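DUF1987 domain-containing protein (Pseudomonas aeruginosa, PDB 6K4F) probably acts as the threonine-phosphorylated regulatory protein of the SiaABC pathway, which controls biofilm formation in response to carbon availability. Local coordinates at residues F51-L65 against A86-H98. Residues are numbered along the deposited sequence; the frame is centred on the assembly and turned at random.
Sequences FLADGQRPLELDLRL and AHQGGRPVSLRWH
L63 and W97 meet on the buried face of two neighbouring parallel strands, 59-65 and 93-98, where L63 CD1 lies 3.6 Å from W97 CE3 and also touches L95 CD1. With CG anti to the backbone N (chi1 -176°), L95 lays CG and CD1 against L61 CB and CD2. Helix 70-88 covers this face through M76, L80 and L83, completing a beta-alpha-beta crossover. Between the strands, backbone bonds run from L59 N to P92 O as far as H98 N to L63 O. The other face is polar. R96 grips the E60 carboxylate end-on, NH2 to OE1 at 2.6 Å and NH1 to OE2 at 2.9 Å, both nitrogens coming from above the carboxylate plane; R25 adds a second salt bridge to OE1. R96 NE reaches D62 OD1 nearly along its C-O axis, while H98 NE2 meets the same oxygen on its syn side at 2.8 Å. R64, paired with D62 OD2, lays its guanidinium flat on the H98 ring, planes 10° apart. At the loop end, R91 bends at chi2 (65°) to bring its guanidinium inside the turn after helix 37-53. NE (2.6 Å) and NH2 (2.9 Å) both hold R57 O side-on, and NH1 binds L52 O at 2.8 Å in both the guanidinium and carbonyl planes. L52 CD2 covers one guanidinium face and the Q56 backbone the other. This buried arginine thus ties the helix-to-strand turn to the next strand's entry through carbonyls, whereas E60 and D62 are matched by R96, H98 and R64, probably largely balancing charge within the strand pair.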
loop_
_atom_site.group_PDB
_atom_site.type_symbol
_atom_site.label_atom_id
_atom_site.label_comp_id
_atom_site.label_asym_id
_atom_site.label_seq_id
_atom_site.Cartn_x
_atom_site.Cartn_y
_atom_site.Cartn_z
ATOM N N PHE A 51 -9.360 -0.074 9.427
ATOM C CA PHE A 51 -8.276 -0.003 10.398
ATOM C C PHE A 51 -8.143 1.404 10.964
ATOM O O PHE A 51 -7.897 1.582 12.165
ATOM C CB PHE A 51 -6.959 -0.445 9.761
ATOM C CG PHE A 51 -5.798 -0.442 10.717
ATOM C CD1 PHE A 51 -5.488 -1.578 11.449
ATOM C CD2 PHE A 51 -5.028 0.703 10.901
ATOM C CE1 PHE A 51 -4.430 -1.583 12.343
ATOM C CE2 PHE A 51 -3.969 0.710 11.792
ATOM C CZ PHE A 51 -3.669 -0.431 12.516
ATOM N N LEU A 52 -8.296 2.416 10.110
ATOM C CA LEU A 52 -8.192 3.799 10.563
ATOM C C LEU A 52 -9.371 4.179 11.446
ATOM O O LEU A 52 -9.217 4.946 12.403
ATOM C CB LEU A 52 -8.108 4.729 9.353
ATOM C CG LEU A 52 -6.892 4.465 8.475
ATOM C CD1 LEU A 52 -6.969 5.258 7.178
ATOM C CD2 LEU A 52 -5.606 4.779 9.241
ATOM N N ALA A 53 -10.553 3.641 11.146
ATOM C CA ALA A 53 -11.763 4.040 11.853
ATOM C C ALA A 53 -11.879 3.365 13.215
ATOM O O ALA A 53 -12.383 3.972 14.164
ATOM C CB ALA A 53 -12.995 3.726 11.003
ATOM N N ASP A 54 -11.420 2.121 13.338
ATOM C CA ASP A 54 -11.663 1.359 14.556
ATOM C C ASP A 54 -10.656 1.641 15.663
ATOM O O ASP A 54 -10.808 1.092 16.759
ATOM C CB ASP A 54 -11.675 -0.144 14.260
ATOM C CG ASP A 54 -12.650 -0.522 13.155
ATOM O OD1 ASP A 54 -13.451 0.338 12.731
ATOM O OD2 ASP A 54 -12.610 -1.689 12.710
ATOM N N GLY A 55 -9.650 2.472 15.423
ATOM C CA GLY A 55 -8.668 2.716 16.458
ATOM C C GLY A 55 -7.700 3.806 16.064
ATOM O O GLY A 55 -7.852 4.457 15.029
ATOM N N GLN A 56 -6.688 3.987 16.915
ATOM C CA GLN A 56 -5.716 5.065 16.783
ATOM C C GLN A 56 -4.292 4.561 16.572
ATOM O O GLN A 56 -3.356 5.371 16.555
ATOM C CB GLN A 56 -5.769 5.964 18.023
ATOM C CG GLN A 56 -6.615 7.217 17.869
ATOM C CD GLN A 56 -6.260 8.017 16.632
ATOM O OE1 GLN A 56 -7.137 8.417 15.866
ATOM N NE2 GLN A 56 -4.968 8.259 16.430
ATOM N N ARG A 57 -4.102 3.254 16.407
ATOM C CA ARG A 57 -2.770 2.684 16.325
ATOM C C ARG A 57 -2.094 3.066 15.007
ATOM O O ARG A 57 -2.763 3.417 14.032
ATOM C CB ARG A 57 -2.839 1.164 16.470
ATOM C CG ARG A 57 -3.058 0.702 17.901
ATOM C CD ARG A 57 -3.104 -0.813 18.009
ATOM N NE ARG A 57 -4.185 -1.387 17.212
ATOM C CZ ARG A 57 -3.996 -2.217 16.193
ATOM N NH1 ARG A 57 -2.764 -2.567 15.852
ATOM N NH2 ARG A 57 -5.031 -2.695 15.517
ATOM N N PRO A 58 -0.765 3.025 14.960
ATOM C CA PRO A 58 -0.068 3.373 13.715
ATOM C C PRO A 58 -0.257 2.307 12.645
ATOM O O PRO A 58 -0.433 1.120 12.934
ATOM C CB PRO A 58 1.400 3.473 14.143
ATOM C CG PRO A 58 1.359 3.618 15.641
ATOM C CD PRO A 58 0.179 2.828 16.073
ATOM N N LEU A 59 -0.234 2.752 11.391
ATOM C CA LEU A 59 -0.288 1.862 10.236
ATOM C C LEU A 59 0.995 2.017 9.428
ATOM O O LEU A 59 1.423 3.144 9.134
ATOM C CB LEU A 59 -1.512 2.163 9.364
ATOM C CG LEU A 59 -1.713 1.253 8.139
ATOM C CD1 LEU A 59 -1.789 -0.222 8.539
ATOM C CD2 LEU A 59 -2.956 1.655 7.339
ATOM N N GLU A 60 1.623 0.895 9.099
ATOM C CA GLU A 60 2.856 0.866 8.320
ATOM C C GLU A 60 2.615 0.097 7.034
ATOM O O GLU A 60 2.042 -0.998 7.070
ATOM C CB GLU A 60 3.987 0.187 9.093
ATOM C CG GLU A 60 4.678 1.035 10.124
ATOM C CD GLU A 60 6.159 0.724 10.192
ATOM O OE1 GLU A 60 6.509 -0.472 10.281
ATOM O OE2 GLU A 60 6.974 1.668 10.140
ATOM N N LEU A 61 3.053 0.647 5.901
ATOM C CA LEU A 61 3.001 -0.072 4.628
ATOM C C LEU A 61 4.399 -0.554 4.262
ATOM O O LEU A 61 5.354 0.234 4.286
ATOM C CB LEU A 61 2.437 0.808 3.502
ATOM C CG LEU A 61 0.947 0.601 3.217
ATOM C CD1 LEU A 61 0.158 1.110 4.393
ATOM C CD2 LEU A 61 0.548 1.328 1.942
ATOM N N ASP A 62 4.519 -1.836 3.908
ATOM C CA ASP A 62 5.788 -2.399 3.434
ATOM C C ASP A 62 5.576 -2.992 2.046
ATOM O O ASP A 62 4.964 -4.059 1.901
ATOM C CB ASP A 62 6.331 -3.447 4.393
ATOM C CG ASP A 62 7.794 -3.744 4.144
ATOM O OD1 ASP A 62 8.651 -2.982 4.642
ATOM O OD2 ASP A 62 8.088 -4.725 3.428
ATOM N N LEU A 63 6.095 -2.313 1.032
ATOM C CA LEU A 63 5.802 -2.631 -0.355
ATOM C C LEU A 63 7.022 -3.209 -1.062
ATOM O O LEU A 63 8.128 -2.656 -0.986
ATOM C CB LEU A 63 5.296 -1.394 -1.087
ATOM C CG LEU A 63 4.062 -0.720 -0.478
ATOM C CD1 LEU A 63 3.632 0.471 -1.347
ATOM C CD2 LEU A 63 2.909 -1.720 -0.307
ATOM N N ARG A 64 6.812 -4.332 -1.739
ATOM C CA ARG A 64 7.784 -4.958 -2.623
ATOM C C ARG A 64 7.137 -5.206 -3.966
ATOM O O ARG A 64 7.124 -6.323 -4.494
ATOM C CB ARG A 64 8.324 -6.256 -2.035
ATOM C CG ARG A 64 8.994 -6.055 -0.686
ATOM C CD ARG A 64 9.486 -7.358 -0.097
ATOM N NE ARG A 64 10.733 -7.152 0.634
ATOM C CZ ARG A 64 10.802 -6.892 1.934
ATOM N NH1 ARG A 64 9.690 -6.811 2.656
ATOM N NH2 ARG A 64 11.985 -6.716 2.508
ATOM N N LEU A 65 6.565 -4.136 -4.519
ATOM C CA LEU A 65 5.841 -4.197 -5.773
ATOM C C LEU A 65 6.809 -4.034 -6.927
ATOM O O LEU A 65 7.761 -3.251 -6.847
ATOM C CB LEU A 65 4.774 -3.105 -5.832
ATOM C CG LEU A 65 3.677 -3.233 -4.771
ATOM C CD1 LEU A 65 2.824 -1.988 -4.701
ATOM C CD2 LEU A 65 2.805 -4.456 -5.030
ATOM N N ALA A 86 -5.466 10.649 6.612
ATOM C CA ALA A 86 -5.359 10.238 8.006
ATOM C C ALA A 86 -4.146 10.876 8.671
ATOM O O ALA A 86 -4.214 11.279 9.838
ATOM C CB ALA A 86 -5.289 8.715 8.107
ATOM N N HIS A 87 -3.032 10.981 7.943
ATOM C CA HIS A 87 -1.824 11.559 8.521
ATOM C C HIS A 87 -2.022 13.034 8.848
ATOM O O HIS A 87 -1.552 13.513 9.886
ATOM C CB HIS A 87 -0.642 11.386 7.568
ATOM C CG HIS A 87 0.628 11.981 8.083
ATOM N ND1 HIS A 87 1.251 13.050 7.475
ATOM C CD2 HIS A 87 1.383 11.670 9.163
ATOM C CE1 HIS A 87 2.342 13.364 8.151
ATOM N NE2 HIS A 87 2.446 12.540 9.178
ATOM N N GLN A 88 -2.713 13.769 7.977
ATOM C CA GLN A 88 -2.974 15.175 8.250
ATOM C C GLN A 88 -3.862 15.354 9.472
ATOM O O GLN A 88 -3.844 16.422 10.090
ATOM C CB GLN A 88 -3.592 15.840 7.019
ATOM C CG GLN A 88 -2.714 15.754 5.775
ATOM C CD GLN A 88 -1.404 16.510 5.923
ATOM O OE1 GLN A 88 -0.332 15.908 6.030
ATOM N NE2 GLN A 88 -1.483 17.832 5.927
ATOM N N GLY A 89 -4.614 14.327 9.846
ATOM C CA GLY A 89 -5.372 14.289 11.077
ATOM C C GLY A 89 -4.589 13.843 12.295
ATOM O O GLY A 89 -5.174 13.695 13.372
ATOM N N GLY A 90 -3.288 13.611 12.165
ATOM C CA GLY A 90 -2.478 13.209 13.296
ATOM C C GLY A 90 -2.246 11.722 13.448
ATOM O O GLY A 90 -1.627 11.311 14.435
ATOM N N ARG A 91 -2.709 10.904 12.511
ATOM C CA ARG A 91 -2.477 9.463 12.597
ATOM C C ARG A 91 -1.033 9.150 12.226
ATOM O O ARG A 91 -0.559 9.612 11.184
ATOM C CB ARG A 91 -3.427 8.711 11.661
ATOM C CG ARG A 91 -3.452 7.204 11.862
ATOM C CD ARG A 91 -4.017 6.869 13.226
ATOM N NE ARG A 91 -4.264 5.445 13.392
ATOM C CZ ARG A 91 -5.455 4.876 13.259
ATOM N NH1 ARG A 91 -6.517 5.613 12.956
ATOM N NH2 ARG A 91 -5.582 3.569 13.434
ATOM N N PRO A 92 -0.305 8.386 13.044
ATOM C CA PRO A 92 1.037 7.934 12.636
ATOM C C PRO A 92 0.933 6.952 11.475
ATOM O O PRO A 92 0.311 5.894 11.594
ATOM C CB PRO A 92 1.591 7.266 13.900
ATOM C CG PRO A 92 0.709 7.757 15.033
ATOM C CD PRO A 92 -0.640 7.964 14.413
ATOM N N VAL A 93 1.525 7.321 10.340
ATOM C CA VAL A 93 1.537 6.489 9.143
ATOM C C VAL A 93 2.952 6.507 8.579
ATOM O O VAL A 93 3.625 7.542 8.616
ATOM C CB VAL A 93 0.526 6.992 8.092
ATOM C CG1 VAL A 93 0.644 6.186 6.808
ATOM C CG2 VAL A 93 -0.923 6.901 8.629
ATOM N N SER A 94 3.415 5.367 8.073
ATOM C CA SER A 94 4.728 5.340 7.448
ATOM C C SER A 94 4.768 4.270 6.373
ATOM O O SER A 94 4.001 3.296 6.403
ATOM C CB SER A 94 5.837 5.103 8.481
ATOM O OG SER A 94 5.652 3.860 9.116
ATOM N N LEU A 95 5.664 4.457 5.411
ATOM C CA LEU A 95 5.728 3.551 4.271
ATOM C C LEU A 95 7.173 3.263 3.905
ATOM O O LEU A 95 8.024 4.165 3.918
ATOM C CB LEU A 95 4.980 4.141 3.062
ATOM C CG LEU A 95 4.845 3.297 1.793
ATOM C CD1 LEU A 95 3.546 3.656 1.080
ATOM C CD2 LEU A 95 6.034 3.504 0.855
ATOM N N ARG A 96 7.434 2.003 3.567
ATOM C CA ARG A 96 8.698 1.566 2.982
ATOM C C ARG A 96 8.414 0.980 1.610
ATOM O O ARG A 96 7.505 0.147 1.468
ATOM C CB ARG A 96 9.392 0.505 3.857
ATOM C CG ARG A 96 10.151 1.072 5.025
ATOM C CD ARG A 96 10.591 -0.028 5.984
ATOM N NE ARG A 96 9.442 -0.734 6.539
ATOM C CZ ARG A 96 8.672 -0.264 7.520
ATOM N NH1 ARG A 96 8.932 0.917 8.074
ATOM N NH2 ARG A 96 7.640 -0.980 7.955
ATOM N N TRP A 97 9.159 1.448 0.609
ATOM C CA TRP A 97 9.043 0.999 -0.779
ATOM C C TRP A 97 10.382 0.375 -1.169
ATOM O O TRP A 97 11.365 1.086 -1.423
ATOM C CB TRP A 97 8.659 2.155 -1.697
ATOM C CG TRP A 97 8.332 1.732 -3.101
ATOM C CD1 TRP A 97 9.177 1.147 -4.009
ATOM C CD2 TRP A 97 7.069 1.867 -3.763
ATOM N NE1 TRP A 97 8.512 0.908 -5.190
ATOM C CE2 TRP A 97 7.216 1.338 -5.062
ATOM C CE3 TRP A 97 5.839 2.402 -3.391
ATOM C CZ2 TRP A 97 6.167 1.314 -5.983
ATOM C CZ3 TRP A 97 4.793 2.371 -4.309
ATOM C CH2 TRP A 97 4.966 1.831 -5.584
ATOM N N HIS A 98 10.421 -0.955 -1.195
ATOM C CA HIS A 98 11.629 -1.693 -1.527
ATOM C C HIS A 98 11.741 -1.895 -3.027
ATOM O O HIS A 98 10.745 -2.167 -3.707
ATOM C CB HIS A 98 11.639 -3.058 -0.849
ATOM C CG HIS A 98 11.450 -3.000 0.630
ATOM N ND1 HIS A 98 12.495 -2.798 1.503
ATOM C CD2 HIS A 98 10.337 -3.132 1.392
ATOM C CE1 HIS A 98 12.036 -2.812 2.743
ATOM N NE2 HIS A 98 10.728 -3.009 2.703
HETATM O O HOH W 1 4.135 3.937 11.005
HETATM O O HOH W 2 8.359 3.405 9.067
HETATM O O HOH W 3 10.108 -3.478 -6.043
#